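PDB 1BVP: core protein VP7 from Bluetongue virus, which forms the trimeric capsomers that coat the VP3 scaffold of the virus core and probably binds a receptor on the host cell surface. Local coordinates for residues E115-F129 with V247-Y260. Numbering follows the deposited sequence.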
loop_
_atom_site.group_PDB
_atom_site.type_symbol
_atom_site.label_atom_id
_atom_site.label_comp_id
_atom_site.label_asym_id
_atom_site.label_seq_id
_atom_site.Cartn_x
_atom_site.Cartn_y
_atom_site.Cartn_z
ATOM N N GLU A 115 1.423 2.813 -18.074
ATOM C CA GLU A 115 0.721 3.683 -17.139
ATOM C C GLU A 115 1.151 5.134 -17.189
ATOM O O GLU A 115 0.343 6.036 -17.134
ATOM C CB GLU A 115 0.696 3.125 -15.697
ATOM C CG GLU A 115 2.022 2.970 -14.975
ATOM C CD GLU A 115 2.465 4.177 -14.167
ATOM O OE1 GLU A 115 1.807 5.221 -14.190
ATOM O OE2 GLU A 115 3.490 4.092 -13.481
ATOM N N THR A 116 2.429 5.335 -17.367
ATOM C CA THR A 116 3.072 6.629 -17.412
ATOM C C THR A 116 2.642 7.496 -18.574
ATOM O O THR A 116 2.644 8.718 -18.500
ATOM C CB THR A 116 4.554 6.303 -17.517
ATOM O OG1 THR A 116 5.199 6.683 -16.322
ATOM C CG2 THR A 116 5.204 6.849 -18.745
ATOM N N SER A 117 2.248 6.874 -19.662
ATOM C CA SER A 117 1.905 7.639 -20.835
ATOM C C SER A 117 0.422 7.992 -20.951
ATOM O O SER A 117 -0.005 8.587 -21.943
ATOM C CB SER A 117 2.379 6.858 -22.056
ATOM O OG SER A 117 1.629 5.656 -22.138
ATOM N N THR A 118 -0.375 7.575 -19.977
ATOM C CA THR A 118 -1.795 7.870 -19.989
ATOM C C THR A 118 -2.240 8.386 -18.627
ATOM O O THR A 118 -1.412 8.863 -17.861
ATOM C CB THR A 118 -2.636 6.682 -20.485
ATOM O OG1 THR A 118 -3.944 7.146 -20.876
ATOM C CG2 THR A 118 -2.704 5.558 -19.482
ATOM N N TRP A 119 -3.548 8.381 -18.370
ATOM C CA TRP A 119 -4.126 8.879 -17.119
ATOM C C TRP A 119 -5.213 7.926 -16.726
ATOM O O TRP A 119 -5.788 7.243 -17.585
ATOM C CB TRP A 119 -4.770 10.265 -17.329
ATOM C CG TRP A 119 -3.784 11.333 -17.708
ATOM C CD1 TRP A 119 -2.991 12.091 -16.864
ATOM C CD2 TRP A 119 -3.377 11.655 -19.035
ATOM N NE1 TRP A 119 -2.102 12.847 -17.608
ATOM C CE2 TRP A 119 -2.319 12.593 -18.939
ATOM C CE3 TRP A 119 -3.793 11.231 -20.301
ATOM C CZ2 TRP A 119 -1.677 13.097 -20.053
ATOM C CZ3 TRP A 119 -3.147 11.734 -21.412
ATOM C CH2 TRP A 119 -2.103 12.657 -21.281
ATOM N N GLY A 120 -5.499 7.871 -15.434
ATOM C CA GLY A 120 -6.554 7.005 -14.940
ATOM C C GLY A 120 -6.931 7.445 -13.545
ATOM O O GLY A 120 -6.131 8.086 -12.848
ATOM N N PRO A 121 -8.160 7.146 -13.123
ATOM C CA PRO A 121 -8.644 7.519 -11.784
ATOM C C PRO A 121 -7.910 6.824 -10.650
ATOM O O PRO A 121 -7.676 5.627 -10.700
ATOM C CB PRO A 121 -10.108 7.078 -11.816
ATOM C CG PRO A 121 -10.137 5.948 -12.828
ATOM C CD PRO A 121 -9.213 6.469 -13.910
ATOM N N ALA A 122 -7.623 7.562 -9.588
ATOM C CA ALA A 122 -6.957 7.007 -8.424
ATOM C C ALA A 122 -7.342 7.737 -7.121
ATOM O O ALA A 122 -7.441 8.976 -7.128
ATOM C CB ALA A 122 -5.490 7.141 -8.620
ATOM N N ARG A 123 -7.545 6.979 -6.027
ATOM C CA ARG A 123 -7.830 7.544 -4.694
ATOM C C ARG A 123 -6.627 8.397 -4.311
ATOM O O ARG A 123 -5.514 7.868 -4.222
ATOM C CB ARG A 123 -7.876 6.486 -3.599
ATOM C CG ARG A 123 -9.198 5.919 -3.227
ATOM C CD ARG A 123 -8.991 4.904 -2.068
ATOM N NE ARG A 123 -10.191 4.160 -1.625
ATOM C CZ ARG A 123 -11.108 3.612 -2.426
ATOM N NH1 ARG A 123 -11.040 3.701 -3.761
ATOM N NH2 ARG A 123 -12.062 2.883 -1.890
ATOM N N GLN A 124 -6.839 9.698 -4.091
ATOM C CA GLN A 124 -5.773 10.612 -3.678
ATOM C C GLN A 124 -5.503 10.404 -2.177
ATOM O O GLN A 124 -6.384 10.003 -1.424
ATOM C CB GLN A 124 -6.161 12.021 -4.027
ATOM C CG GLN A 124 -6.486 12.112 -5.484
ATOM C CD GLN A 124 -5.267 11.850 -6.321
ATOM O OE1 GLN A 124 -4.202 12.425 -6.077
ATOM N NE2 GLN A 124 -5.398 10.961 -7.288
ATOM N N PRO A 125 -4.257 10.633 -1.743
ATOM C CA PRO A 125 -3.759 10.470 -0.364
ATOM C C PRO A 125 -4.160 11.366 0.789
ATOM O O PRO A 125 -4.240 10.904 1.940
ATOM C CB PRO A 125 -2.237 10.508 -0.548
ATOM C CG PRO A 125 -2.070 11.487 -1.715
ATOM C CD PRO A 125 -3.209 11.149 -2.659
ATOM N N TYR A 126 -4.312 12.660 0.512
ATOM C CA TYR A 126 -4.626 13.595 1.567
ATOM C C TYR A 126 -6.051 14.096 1.612
ATOM O O TYR A 126 -6.862 13.758 0.749
ATOM C CB TYR A 126 -3.670 14.748 1.486
ATOM C CG TYR A 126 -2.251 14.294 1.331
ATOM C CD1 TYR A 126 -1.664 13.366 2.233
ATOM C CD2 TYR A 126 -1.472 14.815 0.291
ATOM C CE1 TYR A 126 -0.301 12.980 2.087
ATOM C CE2 TYR A 126 -0.122 14.451 0.124
ATOM C CZ TYR A 126 0.463 13.545 1.012
ATOM O OH TYR A 126 1.801 13.274 0.776
ATOM N N GLY A 127 -6.347 14.882 2.649
ATOM C CA GLY A 127 -7.679 15.418 2.831
ATOM C C GLY A 127 -8.062 16.327 1.683
ATOM O O GLY A 127 -7.226 17.100 1.165
ATOM N N PHE A 128 -9.331 16.253 1.293
ATOM C CA PHE A 128 -9.814 17.068 0.197
ATOM C C PHE A 128 -9.546 18.559 0.402
ATOM O O PHE A 128 -9.323 19.294 -0.553
ATOM C CB PHE A 128 -11.296 16.814 -0.021
ATOM C CG PHE A 128 -11.829 17.484 -1.245
ATOM C CD1 PHE A 128 -12.301 18.790 -1.194
ATOM C CD2 PHE A 128 -11.859 16.824 -2.451
ATOM C CE1 PHE A 128 -12.792 19.416 -2.323
ATOM C CE2 PHE A 128 -12.353 17.450 -3.593
ATOM C CZ PHE A 128 -12.821 18.746 -3.522
ATOM N N PHE A 129 -9.563 19.002 1.656
ATOM C CA PHE A 129 -9.338 20.413 1.996
ATOM C C PHE A 129 -8.021 20.684 2.662
ATOM O O PHE A 129 -7.901 21.629 3.422
ATOM C CB PHE A 129 -10.432 20.935 2.919
ATOM C CG PHE A 129 -11.790 20.899 2.319
ATOM C CD1 PHE A 129 -12.177 21.873 1.390
ATOM C CD2 PHE A 129 -12.678 19.871 2.650
ATOM C CE1 PHE A 129 -13.455 21.820 0.777
ATOM C CE2 PHE A 129 -13.936 19.807 2.063
ATOM C CZ PHE A 129 -14.329 20.785 1.115
ATOM N N VAL A 247 -15.655 14.347 3.474
ATOM C CA VAL A 247 -15.146 13.809 2.207
ATOM C C VAL A 247 -14.266 12.622 2.640
ATOM O O VAL A 247 -13.090 12.800 3.027
ATOM C CB VAL A 247 -14.307 14.823 1.386
ATOM C CG1 VAL A 247 -13.663 14.130 0.220
ATOM C CG2 VAL A 247 -15.188 15.926 0.856
ATOM N N VAL A 248 -14.854 11.424 2.626
ATOM C CA VAL A 248 -14.129 10.236 3.038
ATOM C C VAL A 248 -12.910 9.912 2.155
ATOM O O VAL A 248 -11.875 9.476 2.665
ATOM C CB VAL A 248 -15.063 9.063 3.360
ATOM C CG1 VAL A 248 -16.318 9.183 2.623
ATOM C CG2 VAL A 248 -14.382 7.767 3.107
ATOM N N PHE A 249 -13.019 10.190 0.855
ATOM C CA PHE A 249 -11.916 10.073 -0.104
ATOM C C PHE A 249 -12.432 10.528 -1.439
ATOM O O PHE A 249 -13.641 10.570 -1.662
ATOM C CB PHE A 249 -11.314 8.664 -0.211
ATOM C CG PHE A 249 -12.228 7.648 -0.814
ATOM C CD1 PHE A 249 -13.090 6.905 -0.012
ATOM C CD2 PHE A 249 -12.236 7.428 -2.184
ATOM C CE1 PHE A 249 -13.956 5.955 -0.575
ATOM C CE2 PHE A 249 -13.101 6.480 -2.749
ATOM C CZ PHE A 249 -13.960 5.746 -1.942
ATOM N N TYR A 250 -11.522 10.924 -2.314
ATOM C CA TYR A 250 -11.915 11.358 -3.650
ATOM C C TYR A 250 -10.942 10.764 -4.680
ATOM O O TYR A 250 -9.856 10.305 -4.302
ATOM C CB TYR A 250 -11.921 12.890 -3.755
ATOM C CG TYR A 250 -10.563 13.566 -3.638
ATOM C CD1 TYR A 250 -9.904 13.649 -2.406
ATOM C CD2 TYR A 250 -9.958 14.171 -4.751
ATOM C CE1 TYR A 250 -8.669 14.331 -2.283
ATOM C CE2 TYR A 250 -8.732 14.861 -4.642
ATOM C CZ TYR A 250 -8.109 14.939 -3.406
ATOM O OH TYR A 250 -6.988 15.720 -3.246
ATOM N N ILE A 251 -11.331 10.754 -5.960
ATOM C CA ILE A 251 -10.460 10.227 -7.009
ATOM C C ILE A 251 -10.189 11.266 -8.096
ATOM O O ILE A 251 -11.077 12.012 -8.493
ATOM C CB ILE A 251 -11.009 8.938 -7.698
ATOM C CG1 ILE A 251 -12.264 9.270 -8.482
ATOM C CG2 ILE A 251 -11.222 7.782 -6.695
ATOM C CD1 ILE A 251 -12.974 8.060 -8.948
ATOM N N SER A 252 -8.947 11.337 -8.552
ATOM C CA SER A 252 -8.616 12.252 -9.617
ATOM C C SER A 252 -7.596 11.553 -10.524
ATOM O O SER A 252 -7.299 10.375 -10.315
ATOM C CB SER A 252 -8.081 13.555 -9.045
ATOM O OG SER A 252 -6.768 13.416 -8.569
ATOM N N MET A 253 -7.144 12.250 -11.568
ATOM C CA MET A 253 -6.147 11.714 -12.485
ATOM C C MET A 253 -4.710 12.130 -12.145
ATOM O O MET A 253 -3.826 12.151 -12.999
ATOM C CB MET A 253 -6.513 12.005 -13.942
ATOM C CG MET A 253 -7.669 11.105 -14.346
ATOM S SD MET A 253 -8.147 11.132 -16.077
ATOM C CE MET A 253 -7.558 12.679 -16.358
ATOM N N ASP A 254 -4.468 12.457 -10.882
ATOM C CA ASP A 254 -3.118 12.789 -10.481
ATOM C C ASP A 254 -2.534 11.431 -10.078
ATOM O O ASP A 254 -3.246 10.568 -9.554
ATOM C CB ASP A 254 -3.095 13.761 -9.298
ATOM C CG ASP A 254 -3.618 15.131 -9.652
ATOM O OD1 ASP A 254 -3.188 15.726 -10.669
ATOM O OD2 ASP A 254 -4.486 15.606 -8.899
ATOM N N LYS A 255 -1.264 11.217 -10.387
ATOM C CA LYS A 255 -0.630 9.955 -10.091
ATOM C C LYS A 255 -0.354 9.823 -8.622
ATOM O O LYS A 255 -0.016 10.820 -7.957
ATOM C CB LYS A 255 0.678 9.798 -10.876
ATOM C CG LYS A 255 0.557 9.611 -12.400
ATOM C CD LYS A 255 -0.165 8.339 -12.780
ATOM C CE LYS A 255 0.082 7.955 -14.248
ATOM N NZ LYS A 255 -0.175 9.028 -15.233
ATOM N N THR A 256 -0.575 8.611 -8.110
ATOM C CA THR A 256 -0.308 8.322 -6.718
ATOM C C THR A 256 0.818 7.290 -6.676
ATOM O O THR A 256 1.373 6.914 -7.705
ATOM C CB THR A 256 -1.522 7.784 -6.012
ATOM O OG1 THR A 256 -1.756 6.425 -6.389
ATOM C CG2 THR A 256 -2.722 8.585 -6.392
ATOM N N LEU A 257 1.190 6.876 -5.476
ATOM C CA LEU A 257 2.249 5.899 -5.282
ATOM C C LEU A 257 1.799 4.471 -5.639
ATOM O O LEU A 257 2.546 3.529 -5.463
ATOM C CB LEU A 257 2.700 5.956 -3.831
ATOM C CG LEU A 257 4.072 6.528 -3.508
ATOM C CD1 LEU A 257 4.594 7.490 -4.536
ATOM C CD2 LEU A 257 3.985 7.147 -2.159
ATOM N N ASN A 258 0.548 4.308 -6.053
ATOM C CA ASN A 258 0.043 3.000 -6.437
ATOM C C ASN A 258 -0.065 2.906 -7.948
ATOM O O ASN A 258 -0.854 2.128 -8.431
ATOM C CB ASN A 258 -1.357 2.758 -5.901
ATOM C CG ASN A 258 -1.424 2.747 -4.393
ATOM O OD1 ASN A 258 -2.098 3.577 -3.810
ATOM N ND2 ASN A 258 -0.789 1.779 -3.759
ATOM N N GLN A 259 0.664 3.734 -8.691
ATOM C CA GLN A 259 0.611 3.700 -10.158
ATOM C C GLN A 259 1.381 2.506 -10.733
ATOM O O GLN A 259 1.085 2.005 -11.825
ATOM C CB GLN A 259 1.203 4.986 -10.720
ATOM C CG GLN A 259 2.572 5.263 -10.207
ATOM C CD GLN A 259 3.202 6.475 -10.832
ATOM O OE1 GLN A 259 3.523 6.473 -12.017
ATOM N NE2 GLN A 259 3.419 7.509 -10.037
ATOM N N TYR A 260 2.337 2.026 -9.949
ATOM C CA TYR A 260 3.183 0.924 -10.326
ATOM C C TYR A 260 3.268 0.015 -9.101
ATOM O O TYR A 260 3.482 0.499 -8.005
ATOM C CB TYR A 260 4.572 1.466 -10.723
ATOM C CG TYR A 260 5.526 0.357 -11.106
ATOM C CD1 TYR A 260 6.291 -0.284 -10.121
ATOM C CD2 TYR A 260 5.589 -0.133 -12.428
ATOM C CE1 TYR A 260 7.070 -1.373 -10.424
ATOM C CE2 TYR A 260 6.384 -1.229 -12.742
ATOM C CZ TYR A 260 7.111 -1.841 -11.728
ATOM O OH TYR A 260 7.845 -2.954 -11.951
#
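Gln124 reaches across Tyr250 to the backbone of Asp254, and its side chain can be followed from CB to the amide. Gln124 CB lies over one face of the Tyr250 ring, 3.9 Å from the centroid, a CH-pi contact. CG, set beside the backbone N (chi1 -55°), packs on Tyr250 CE2 and on Ser252 OG, and CD passes beside the same hydroxyl. A bend at chi2 turns the amide off the ring: OE1 comes beside Asp254 CB, while Gln124 NE2 donates to Asp254 O (3.1 Å, with that oxygen close to the amide plane) and to Ala122 O. The latter carbonyl also accepts from Ser252 N on its opposite face, so the amide is tied into the strand pairing itself. Phe128 covers the other face of Tyr250 edge-on, Phe128 CD2 3.7 Å from Tyr250 CG and the planes 78° apart, a T-shaped pair. From the strand pair itself, where Arg123 faces Ile251, the guanidinium lies flat on Phe249, planes 14° apart and centres 3.8 Å apart; Arg123 NH2 also hydrogen-bonds Tyr126 OH of a neighbouring subunit. Farther along, Lys255 NZ donates to Thr118 O (2.9 Å). Bonds from Ala122 N to Ser252 O and from Gln124 N to Tyr250 O define a short antiparallel beta ladder, placed where the two chain crossings join the helical domain of VP7 to its beta-sandwich domain.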